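Local coordinates for protein adenosine kinase, putative (PDB 3OTX) that probably transfers the terminal phosphate of ATP to adenosine, making AMP in the purine salvage pathway as a magnesium-dependent kinase of the PfkB (ribokinase-like) family, at residues 9-14 with 166-171; 86-91 with 110-115; 192-197 with 216-221. The protein carries 1 engineered substitution. One frame throughout, in Å; residues are numbered along the deposited sequence.

Contact 1 (9-14 with 166-171); sequences RVYVQC and FYFSGF. With AP5 (bis(adenosine)-5'-pentaphosphate), chain C.
Gln13 and Phe168 run out together from neighbouring parallel strands, the first carbon of the glutamine set over one face of the phenyl ring. There Gln13 CB makes a CH-pi contact, 3.6 Å from the centroid of the Phe168 ring. Because CG is anti to the backbone N (chi1 -179°) and the chain stays extended, the amide is carried out past the CE2-CZ rim, its plane turned 35° from the ring. Glutamine suits the place because its CB packs on the aromatic face while its polar end lies beyond the rim. Two residues before Gln13, on the same face of the sheet, Tyr11 brings CE2 to 3.7 Å from Phe168 CE1, which lies near the plane of the tyrosine ring. Tyr11 also meets Phe166 obliquely: Tyr11 CB approaches Phe166 CD2 at 3.7 Å, with the ring planes at 40°. On the opposite face of the sheet, Val12 CG1 touches the edge of the Tyr167 ring at CD2, 3.9 Å away, a branched residue matched to an extended strand.

The backbones bond in parallel register: Tyr167 N to Tyr11 O at 2.8 Å, Gln13 N to Tyr167 O at 3.1 Å, and a weak bond from Ser169 N to Gln13 O. Helices 154-162 and 177-189 pack against the aromatic face. Just beyond the strand end, one face of the Phe171 ring lies over an adenine of AP5, with CG 3.4 Å from AP5 C6B, and Cys14 SG borders the same base. Such placing of a substrate site at the C-terminal ends of central parallel strands is characteristic of the ribokinase-like alpha/beta fold.

Contact 2 (86-91 with 110-115); sequences VTYVGC and IVMAVE
Tyr88 is held through both its backbone N-H and its C=O, between Val111 and Ala113. Its N donates to Val111 O at 2.8 Å, almost straight, and its O accepts a weak, bent bond from Ala113 N. Val111 N reaches Val86 O at 3.0 Å, and further on Glu115 N bonds to Gly90 O at 2.9 Å. With helix 96-108 in the connection between them, these parallel neighbours form a beta-alpha-beta crossover of the large sheet of the ribokinase-like fold. Regular pairing is interrupted at Ala113, the centre of an inverse gamma turn, and resumes at Cys91 and Glu115. Gly90 N is buried here without a partner, whereas the Glu115 carboxylate is held by Ser147.

Apolar side chains pack along both sides of the pairing. Val89 CG2 meets Ala113 CB at 3.8 Å, the small alanine methyl fitting against the valine branch. Ile110 CG2 packs on Tyr88 CB, and Ile110 itself rests against helices 66-76 and 96-108. Met112 suits its place by being flexible: bent at chi2 (-68°) and again at chi3, it curls back alongside Tyr88. The result is an oblique Met-aromatic contact, with Met112 SD 3.7 Å from Tyr88 CD2 and the methyl CE touching that same ring carbon.

Contact 3 (192-197 with 216-221); sequences GLFMIN and PYTDII
Asp219 directs its side chain at the strand 193-197. Its CB lies 3.6 Å from Leu193 CD2, so the first carbon meets a methyl group, and the leucine branch stands roughly perpendicular to the carboxylate arm. CG stays near the same methyl. At the tip the oxygens part: OD2 accepts a nearly straight bond from Phe194 N at 2.9 Å through its anti lone pair, while OD1 is bonded to the Tyr255 hydroxyl. With CG anti to its own carbonyl carbon (chi1 -53°), the carboxylate lies beside the backbone N, and both OD2 and that N-H face Phe194; the bond from Asp219 N to Phe194 O is weak. The short aspartate thus keeps a carboxylate oxygen close to the backbone, where it takes the Phe194 N-H just ahead of the first Ile220 pairing.

From Ile220 onward the pairing is parallel: Ile220 N donates to Phe194 O at 3.2 Å, and Ile196 N to Ile220 O at 3.0 Å. Strands 193-197 and 220-224 are adjacent in the central sheet of the ribokinase-like fold, joined through helices 201-206 and 208-214. On one face, Phe194 presents the edge of its ring to Thr218 OG1, whose bond goes to Val214 O.

How the contacts relate
All three contacts join parallel strands of one sheet and are largely buried, but contact 1 lies deepest, about 8 Å from its centre to the centre of the chain, against 14 Å for contact 2 and 13 Å for contact 3. Strand 10-13 of contact 1 bonds to strand 86-89 of contact 2, and strand 165-169 to strand 193-197 of contact 3, whereas contacts 2 and 3 do not touch. Along the chain, contact 2 is nested within the loop that contact 1 closes, and contact 3 follows. Aromatic rings occur in all three: contact 1 pairs them with one another, contact 2 sets sulfur and aliphatic groups against one tyrosine, and contact 3 adds a carboxylate-to-backbone bond.

Contact 1 (9-14 with 166-171)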
loop_
_atom_site.group_PDB
_atom_site.type_symbol
_atom_site.label_atom_id
_atom_site.label_comp_id
_atom_site.label_asym_id
_atom_site.label_seq_id
_atom_site.Cartn_x
_atom_site.Cartn_y
_atom_site.Cartn_z
ATOM N N ARG A 9 5.693 16.386 5.734
ATOM C CA ARG A 9 5.625 15.921 4.336
ATOM C C ARG A 9 5.908 14.422 4.210
ATOM O O ARG A 9 6.816 13.865 4.850
ATOM C CB ARG A 9 6.594 16.742 3.471
ATOM C CG ARG A 9 6.189 18.216 3.314
ATOM C CD ARG A 9 5.309 18.396 2.083
ATOM N NE ARG A 9 5.989 18.006 0.843
ATOM C CZ ARG A 9 5.528 18.238 -0.386
ATOM N NH1 ARG A 9 4.380 18.871 -0.580
ATOM N NH2 ARG A 9 6.223 17.835 -1.436
ATOM N N VAL A 10 5.086 13.780 3.375
ATOM C CA VAL A 10 5.096 12.352 3.184
ATOM C C VAL A 10 5.500 12.048 1.751
ATOM O O VAL A 10 5.015 12.693 0.800
ATOM C CB VAL A 10 3.694 11.754 3.499
ATOM C CG1 VAL A 10 3.655 10.288 3.121
ATOM C CG2 VAL A 10 3.364 11.893 5.007
ATOM N N TYR A 11 6.406 11.090 1.606
ATOM C CA TYR A 11 6.847 10.592 0.317
ATOM C C TYR A 11 6.333 9.185 0.171
ATOM O O TYR A 11 6.632 8.336 1.028
ATOM C CB TYR A 11 8.384 10.568 0.302
ATOM C CG TYR A 11 9.018 10.033 -0.968
ATOM C CD1 TYR A 11 9.498 10.942 -1.935
ATOM C CD2 TYR A 11 9.170 8.652 -1.188
ATOM C CE1 TYR A 11 10.074 10.488 -3.114
ATOM C CE2 TYR A 11 9.760 8.177 -2.388
ATOM C CZ TYR A 11 10.198 9.106 -3.334
ATOM O OH TYR A 11 10.794 8.635 -4.486
ATOM N N VAL A 12 5.576 8.920 -0.896
ATOM C CA VAL A 12 5.054 7.578 -1.140
ATOM C C VAL A 12 5.553 7.087 -2.487
ATOM O O VAL A 12 5.540 7.845 -3.460
ATOM C CB VAL A 12 3.503 7.613 -1.219
ATOM C CG1 VAL A 12 2.905 6.238 -1.657
ATOM C CG2 VAL A 12 2.900 8.085 0.106
ATOM N N GLN A 13 5.960 5.819 -2.559
ATOM C CA GLN A 13 6.391 5.233 -3.838
ATOM C C GLN A 13 5.735 3.878 -4.004
ATOM O O GLN A 13 5.698 3.047 -3.066
ATOM C CB GLN A 13 7.931 5.142 -3.894
ATOM C CG GLN A 13 8.480 4.555 -5.219
ATOM C CD GLN A 13 9.924 4.933 -5.504
ATOM O OE1 GLN A 13 10.672 4.167 -6.161
ATOM N NE2 GLN A 13 10.325 6.101 -5.061
ATOM N N CYS A 14 5.212 3.652 -5.214
ATOM C CA CYS A 14 4.556 2.382 -5.519
ATOM C C CYS A 14 4.402 2.314 -7.052
ATOM O O CYS A 14 5.103 3.024 -7.813
ATOM C CB CYS A 14 3.200 2.336 -4.786
ATOM S SG CYS A 14 2.353 0.738 -4.786
ATOM N N PHE A 166 8.548 8.358 4.866
ATOM C CA PHE A 166 8.732 7.662 3.600
ATOM C C PHE A 166 7.972 6.365 3.704
ATOM O O PHE A 166 8.212 5.573 4.621
ATOM C CB PHE A 166 10.232 7.419 3.370
ATOM C CG PHE A 166 11.030 8.701 3.251
ATOM C CD1 PHE A 166 11.410 9.413 4.396
ATOM C CD2 PHE A 166 11.370 9.202 1.986
ATOM C CE1 PHE A 166 12.139 10.585 4.284
ATOM C CE2 PHE A 166 12.094 10.404 1.882
ATOM C CZ PHE A 166 12.475 11.076 3.026
ATOM N N TYR A 167 7.043 6.165 2.764
ATOM C CA TYR A 167 6.249 4.957 2.751
ATOM C C TYR A 167 6.386 4.285 1.398
ATOM O O TYR A 167 6.071 4.895 0.347
ATOM C CB TYR A 167 4.772 5.270 3.029
ATOM C CG TYR A 167 3.883 4.083 2.751
ATOM C CD1 TYR A 167 3.891 2.976 3.595
ATOM C CD2 TYR A 167 3.083 4.059 1.624
ATOM C CE1 TYR A 167 3.086 1.873 3.324
ATOM C CE2 TYR A 167 2.275 2.963 1.352
ATOM C CZ TYR A 167 2.299 1.890 2.201
ATOM O OH TYR A 167 1.495 0.809 1.919
ATOM N N PHE A 168 6.821 3.030 1.430
ATOM C CA PHE A 168 6.855 2.197 0.239
ATOM C C PHE A 168 5.967 1.006 0.429
ATOM O O PHE A 168 5.957 0.418 1.502
ATOM C CB PHE A 168 8.270 1.681 -0.015
ATOM C CG PHE A 168 9.151 2.657 -0.722
ATOM C CD1 PHE A 168 9.427 3.929 -0.176
ATOM C CD2 PHE A 168 9.768 2.291 -1.904
ATOM C CE1 PHE A 168 10.261 4.842 -0.853
ATOM C CE2 PHE A 168 10.626 3.180 -2.569
ATOM C CZ PHE A 168 10.864 4.466 -2.029
ATOM N N SER A 169 5.203 0.652 -0.607
ATOM C CA SER A 169 4.496 -0.621 -0.562
ATOM C C SER A 169 5.501 -1.758 -0.715
ATOM O O SER A 169 6.540 -1.608 -1.374
ATOM C CB SER A 169 3.476 -0.691 -1.688
ATOM O OG SER A 169 4.138 -0.845 -2.928
ATOM N N GLY A 170 5.170 -2.908 -0.128
ATOM C CA GLY A 170 5.955 -4.104 -0.368
ATOM C C GLY A 170 6.002 -4.421 -1.854
ATOM O O GLY A 170 6.970 -4.973 -2.344
ATOM N N PHE A 171 4.954 -4.058 -2.574
ATOM C CA PHE A 171 4.942 -4.260 -4.038
ATOM C C PHE A 171 6.078 -3.603 -4.807
ATOM O O PHE A 171 6.447 -4.102 -5.882
ATOM C CB PHE A 171 3.623 -3.753 -4.595
ATOM C CG PHE A 171 2.408 -4.551 -4.173
ATOM C CD1 PHE A 171 1.307 -3.874 -3.606
ATOM C CD2 PHE A 171 2.333 -5.908 -4.403
ATOM C CE1 PHE A 171 0.117 -4.613 -3.288
ATOM C CE2 PHE A 171 1.148 -6.679 -4.085
ATOM C CZ PHE A 171 0.058 -6.012 -3.533
HETATM P PA AP5 C . -7.987 -5.772 7.027
HETATM O O1A AP5 C . -9.036 -6.751 6.508
HETATM O O2A AP5 C . -7.082 -6.345 8.099
HETATM O O3A AP5 C . -7.019 -5.202 5.874
HETATM P PB AP5 C . -6.434 -6.017 4.610
HETATM O O1B AP5 C . -6.490 -7.501 4.803
HETATM O O2B AP5 C . -5.110 -5.411 4.296
HETATM O O3B AP5 C . -7.516 -5.579 3.527
HETATM P PG AP5 C . -7.959 -6.181 2.121
HETATM O O1G AP5 C . -9.367 -5.727 1.883
HETATM O O2G AP5 C . -7.928 -7.691 2.037
HETATM O O3G AP5 C . -6.991 -5.409 1.186
HETATM P PD AP5 C . -6.812 -5.468 -0.419
HETATM O O1D AP5 C . -7.749 -6.442 -1.110
HETATM O O2D AP5 C . -5.332 -5.614 -0.640
HETATM O O3D AP5 C . -7.333 -4.000 -0.827
HETATM P PE AP5 C . -6.445 -2.653 -0.860
HETATM O O1E AP5 C . -5.511 -2.636 0.317
HETATM O O2E AP5 C . -7.371 -1.455 -1.051
HETATM O O5F AP5 C . -8.759 -4.444 7.489
HETATM C C5F AP5 C . -8.036 -3.271 7.863
HETATM C C4F AP5 C . -8.909 -2.425 8.757
HETATM O O4F AP5 C . -10.162 -2.161 8.110
HETATM C C3F AP5 C . -9.330 -3.098 10.061
HETATM O O3F AP5 C . -8.350 -2.880 11.046
HETATM C C2F AP5 C . -10.666 -2.480 10.355
HETATM O O2F AP5 C . -10.487 -1.220 10.953
HETATM C C1F AP5 C . -11.243 -2.248 8.955
HETATM N N9A AP5 C . -12.096 -3.370 8.469
HETATM C C8A AP5 C . -11.778 -4.289 7.465
HETATM N N7A AP5 C . -12.842 -5.127 7.321
HETATM C C5A AP5 C . -13.813 -4.752 8.187
HETATM C C6A AP5 C . -15.090 -5.204 8.438
HETATM N N6A AP5 C . -15.658 -6.159 7.698
HETATM N N1A AP5 C . -15.840 -4.571 9.399
HETATM C C2A AP5 C . -15.361 -3.477 10.103
HETATM N N3A AP5 C . -14.087 -3.027 9.833
HETATM C C4A AP5 C . -13.341 -3.630 8.886
HETATM O O5J AP5 C . -5.528 -2.839 -2.188
HETATM C C5J AP5 C . -6.147 -2.946 -3.459
HETATM C C4J AP5 C . -5.165 -2.302 -4.423
HETATM O O4J AP5 C . -4.012 -3.139 -4.607
HETATM C C3J AP5 C . -5.710 -2.146 -5.846
HETATM O O3J AP5 C . -6.036 -0.768 -6.036
HETATM C C2J AP5 C . -4.574 -2.637 -6.758
HETATM O O2J AP5 C . -4.288 -1.755 -7.837
HETATM C C1J AP5 C . -3.410 -2.705 -5.800
HETATM N N9B AP5 C . -2.350 -3.631 -6.225
HETATM C C8B AP5 C . -2.519 -4.967 -6.468
HETATM N N7B AP5 C . -1.317 -5.449 -6.879
HETATM C C5B AP5 C . -0.406 -4.426 -6.890
HETATM C C6B AP5 C . 0.955 -4.365 -7.213
HETATM N N6B AP5 C . 1.657 -5.402 -7.697
HETATM N N1B AP5 C . 1.535 -3.128 -7.133
HETATM C C2B AP5 C . 0.902 -2.000 -6.663
HETATM N N3B AP5 C . -0.449 -2.052 -6.388
HETATM C C4B AP5 C . -1.066 -3.269 -6.471
#

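Contact 2 (86-91 with 110-115)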
loop_
_atom_site.group_PDB
_atom_site.type_symbol
_atom_site.label_atom_id
_atom_site.label_comp_id
_atom_site.label_asym_id
_atom_site.label_seq_id
_atom_site.Cartn_x
_atom_site.Cartn_y
_atom_site.Cartn_z
ATOM N N VAL A 86 1.569 15.203 0.483
ATOM C CA VAL A 86 2.086 13.970 -0.081
ATOM C C VAL A 86 2.675 14.153 -1.474
ATOM O O VAL A 86 2.106 14.849 -2.318
ATOM C CB VAL A 86 0.957 12.891 -0.182
ATOM C CG1 VAL A 86 1.480 11.594 -0.863
ATOM C CG2 VAL A 86 0.308 12.599 1.167
ATOM N N THR A 87 3.857 13.576 -1.682
ATOM C CA THR A 87 4.412 13.445 -3.026
ATOM C C THR A 87 4.451 11.963 -3.336
ATOM O O THR A 87 4.824 11.170 -2.492
ATOM C CB THR A 87 5.854 13.976 -3.081
ATOM O OG1 THR A 87 5.827 15.368 -2.806
ATOM C CG2 THR A 87 6.449 13.761 -4.451
ATOM N N TYR A 88 3.997 11.595 -4.528
ATOM C CA TYR A 88 3.951 10.197 -4.971
ATOM C C TYR A 88 4.920 10.029 -6.125
ATOM O O TYR A 88 4.970 10.876 -7.045
ATOM C CB TYR A 88 2.526 9.852 -5.460
ATOM C CG TYR A 88 2.392 8.480 -6.013
ATOM C CD1 TYR A 88 2.011 7.421 -5.198
ATOM C CD2 TYR A 88 2.593 8.229 -7.378
ATOM C CE1 TYR A 88 1.882 6.091 -5.717
ATOM C CE2 TYR A 88 2.465 6.943 -7.902
ATOM C CZ TYR A 88 2.102 5.881 -7.075
ATOM O OH TYR A 88 1.965 4.606 -7.603
ATOM N N VAL A 89 5.676 8.944 -6.074
ATOM C CA VAL A 89 6.603 8.577 -7.150
ATOM C C VAL A 89 6.249 7.196 -7.710
ATOM O O VAL A 89 6.063 6.231 -6.956
ATOM C CB VAL A 89 8.083 8.629 -6.655
ATOM C CG1 VAL A 89 9.083 8.059 -7.670
ATOM C CG2 VAL A 89 8.461 10.081 -6.404
ATOM N N GLY A 90 6.186 7.114 -9.041
ATOM C CA GLY A 90 6.060 5.865 -9.765
ATOM C C GLY A 90 6.212 6.169 -11.244
ATOM O O GLY A 90 6.535 7.298 -11.612
ATOM N N CYS A 91 5.988 5.163 -12.111
ATOM C CA CYS A 91 6.241 5.331 -13.516
ATOM C C CYS A 91 4.965 4.970 -14.278
ATOM O O CYS A 91 4.339 3.939 -14.002
ATOM C CB CYS A 91 7.436 4.467 -13.940
ATOM S SG CYS A 91 7.916 4.660 -15.677
ATOM N N ILE A 110 -2.270 15.684 -4.531
ATOM C CA ILE A 110 -1.027 14.931 -4.473
ATOM C C ILE A 110 -0.047 15.507 -5.486
ATOM O O ILE A 110 -0.430 15.805 -6.624
ATOM C CB ILE A 110 -1.271 13.432 -4.742
ATOM C CG1 ILE A 110 -2.168 12.875 -3.610
ATOM C CG2 ILE A 110 0.056 12.628 -4.840
ATOM C CD1 ILE A 110 -2.885 11.712 -4.000
ATOM N N VAL A 111 1.208 15.680 -5.074
ATOM C CA VAL A 111 2.242 16.034 -6.038
ATOM C C VAL A 111 2.694 14.734 -6.695
ATOM O O VAL A 111 3.129 13.797 -6.030
ATOM C CB VAL A 111 3.426 16.746 -5.359
ATOM C CG1 VAL A 111 4.507 17.061 -6.416
ATOM C CG2 VAL A 111 2.924 18.004 -4.665
ATOM N N MET A 112 2.533 14.662 -8.011
ATOM C CA MET A 112 2.807 13.431 -8.748
ATOM C C MET A 112 4.155 13.518 -9.457
ATOM O O MET A 112 4.253 13.987 -10.582
ATOM C CB MET A 112 1.669 13.153 -9.756
ATOM C CG MET A 112 0.390 12.713 -9.078
ATOM S SD MET A 112 0.518 11.084 -8.315
ATOM C CE MET A 112 0.142 9.963 -9.691
ATOM N N ALA A 113 5.209 13.143 -8.723
ATOM C CA ALA A 113 6.560 13.195 -9.253
ATOM C C ALA A 113 6.842 11.913 -10.039
ATOM O O ALA A 113 7.754 11.134 -9.720
ATOM C CB ALA A 113 7.563 13.400 -8.113
ATOM N N VAL A 114 6.021 11.687 -11.073
ATOM C CA VAL A 114 6.062 10.421 -11.844
ATOM C C VAL A 114 6.964 10.511 -13.054
ATOM O O VAL A 114 7.183 11.610 -13.614
ATOM C CB VAL A 114 4.616 9.973 -12.277
ATOM C CG1 VAL A 114 3.794 9.607 -11.018
ATOM C CG2 VAL A 114 3.926 11.070 -13.109
ATOM N N GLU A 115 7.530 9.359 -13.378
ATOM C CA GLU A 115 8.295 9.172 -14.590
ATOM C C GLU A 115 7.342 8.849 -15.717
ATOM O O GLU A 115 6.340 8.212 -15.462
ATOM C CB GLU A 115 9.260 7.996 -14.386
ATOM C CG GLU A 115 10.226 7.786 -15.559
ATOM C CD GLU A 115 11.329 6.809 -15.258
ATOM O OE1 GLU A 115 11.218 6.062 -14.266
ATOM O OE2 GLU A 115 12.310 6.760 -16.068
#

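Contact 3 (192-197 with 216-221)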
loop_
_atom_site.group_PDB
_atom_site.type_symbol
_atom_site.label_atom_id
_atom_site.label_comp_id
_atom_site.label_asym_id
_atom_site.label_seq_id
_atom_site.Cartn_x
_atom_site.Cartn_y
_atom_site.Cartn_z
ATOM N N GLY A 192 14.191 11.103 9.503
ATOM C CA GLY A 192 12.776 10.821 9.176
ATOM C C GLY A 192 12.444 9.411 9.607
ATOM O O GLY A 192 13.120 8.817 10.477
ATOM N N LEU A 193 11.359 8.917 9.029
ATOM C CA LEU A 193 10.843 7.578 9.269
ATOM C C LEU A 193 10.653 6.847 7.976
ATOM O O LEU A 193 10.171 7.424 7.008
ATOM C CB LEU A 193 9.485 7.664 9.958
ATOM C CG LEU A 193 9.819 7.748 11.443
ATOM C CD1 LEU A 193 9.138 8.913 12.130
ATOM C CD2 LEU A 193 9.591 6.407 12.120
ATOM N N PHE A 194 11.022 5.576 7.957
ATOM C CA PHE A 194 10.776 4.718 6.816
ATOM C C PHE A 194 9.802 3.632 7.190
ATOM O O PHE A 194 9.990 2.950 8.205
ATOM C CB PHE A 194 12.074 4.087 6.301
ATOM C CG PHE A 194 11.897 3.408 4.969
ATOM C CD1 PHE A 194 12.010 4.140 3.788
ATOM C CD2 PHE A 194 11.527 2.072 4.905
ATOM C CE1 PHE A 194 11.818 3.542 2.561
ATOM C CE2 PHE A 194 11.317 1.448 3.654
ATOM C CZ PHE A 194 11.435 2.202 2.483
ATOM N N MET A 195 8.764 3.474 6.365
ATOM C CA MET A 195 7.681 2.541 6.638
ATOM C C MET A 195 7.409 1.704 5.405
ATOM O O MET A 195 7.420 2.222 4.291
ATOM C CB MET A 195 6.404 3.297 6.996
ATOM C CG MET A 195 6.597 4.443 7.959
ATOM S SD MET A 195 5.052 5.322 8.134
ATOM C CE MET A 195 3.961 3.935 8.394
ATOM N N ILE A 196 7.145 0.425 5.617
ATOM C CA ILE A 196 6.739 -0.460 4.521
ATOM C C ILE A 196 5.498 -1.230 4.903
ATOM O O ILE A 196 5.252 -1.476 6.105
ATOM C CB ILE A 196 7.826 -1.478 4.140
ATOM C CG1 ILE A 196 8.284 -2.313 5.340
ATOM C CG2 ILE A 196 8.978 -0.807 3.500
ATOM C CD1 ILE A 196 9.405 -3.251 5.001
ATOM N N ASN A 197 4.704 -1.605 3.908
ATOM C CA ASN A 197 3.645 -2.582 4.093
ATOM C C ASN A 197 4.123 -3.880 3.466
ATOM O O ASN A 197 4.787 -3.839 2.457
ATOM C CB ASN A 197 2.364 -2.062 3.422
ATOM C CG ASN A 197 1.229 -3.080 3.419
ATOM O OD1 ASN A 197 0.751 -3.458 2.367
ATOM N ND2 ASN A 197 0.811 -3.520 4.589
ATOM N N PRO A 216 16.131 -3.930 7.766
ATOM C CA PRO A 216 16.956 -3.250 8.793
ATOM C C PRO A 216 16.754 -1.726 8.811
ATOM O O PRO A 216 16.917 -1.093 9.851
ATOM C CB PRO A 216 18.381 -3.559 8.361
ATOM C CG PRO A 216 18.281 -4.753 7.475
ATOM C CD PRO A 216 16.948 -4.675 6.798
ATOM N N TYR A 217 16.409 -1.145 7.658
ATOM C CA TYR A 217 16.238 0.309 7.552
ATOM C C TYR A 217 14.790 0.713 7.817
ATOM O O TYR A 217 14.441 1.886 7.722
ATOM C CB TYR A 217 16.575 0.764 6.127
ATOM C CG TYR A 217 17.986 0.642 5.628
ATOM C CD1 TYR A 217 18.367 -0.425 4.801
ATOM C CD2 TYR A 217 18.924 1.649 5.892
ATOM C CE1 TYR A 217 19.670 -0.507 4.291
ATOM C CE2 TYR A 217 20.209 1.586 5.384
ATOM C CZ TYR A 217 20.580 0.511 4.591
ATOM O OH TYR A 217 21.867 0.469 4.087
ATOM N N THR A 218 13.930 -0.273 8.090
ATOM C CA THR A 218 12.498 -0.036 8.192
ATOM C C THR A 218 12.124 0.215 9.645
ATOM O O THR A 218 12.300 -0.664 10.504
ATOM C CB THR A 218 11.709 -1.204 7.602
ATOM O OG1 THR A 218 12.041 -1.342 6.202
ATOM C CG2 THR A 218 10.203 -0.935 7.711
ATOM N N ASP A 219 11.630 1.422 9.926
ATOM C CA ASP A 219 11.112 1.706 11.261
ATOM C C ASP A 219 9.735 1.073 11.531
ATOM O O ASP A 219 9.562 0.426 12.576
ATOM C CB ASP A 219 11.055 3.200 11.491
ATOM C CG ASP A 219 12.377 3.869 11.205
ATOM O OD1 ASP A 219 13.354 3.624 11.935
ATOM O OD2 ASP A 219 12.459 4.640 10.254
ATOM N N ILE A 220 8.777 1.208 10.602
ATOM C CA ILE A 220 7.440 0.721 10.880
ATOM C C ILE A 220 7.085 -0.297 9.791
ATOM O O ILE A 220 7.196 -0.018 8.606
ATOM C CB ILE A 220 6.417 1.873 10.910
ATOM C CG1 ILE A 220 6.854 2.953 11.920
ATOM C CG2 ILE A 220 5.023 1.329 11.203
ATOM C CD1 ILE A 220 5.717 3.810 12.442
ATOM N N ILE A 221 6.689 -1.483 10.234
ATOM C CA ILE A 221 6.236 -2.524 9.354
ATOM C C ILE A 221 4.740 -2.681 9.580
ATOM O O ILE A 221 4.301 -2.891 10.709
ATOM C CB ILE A 221 6.893 -3.863 9.676
ATOM C CG1 ILE A 221 8.436 -3.766 9.553
ATOM C CG2 ILE A 221 6.283 -4.966 8.779
ATOM C CD1 ILE A 221 9.182 -4.932 10.164
#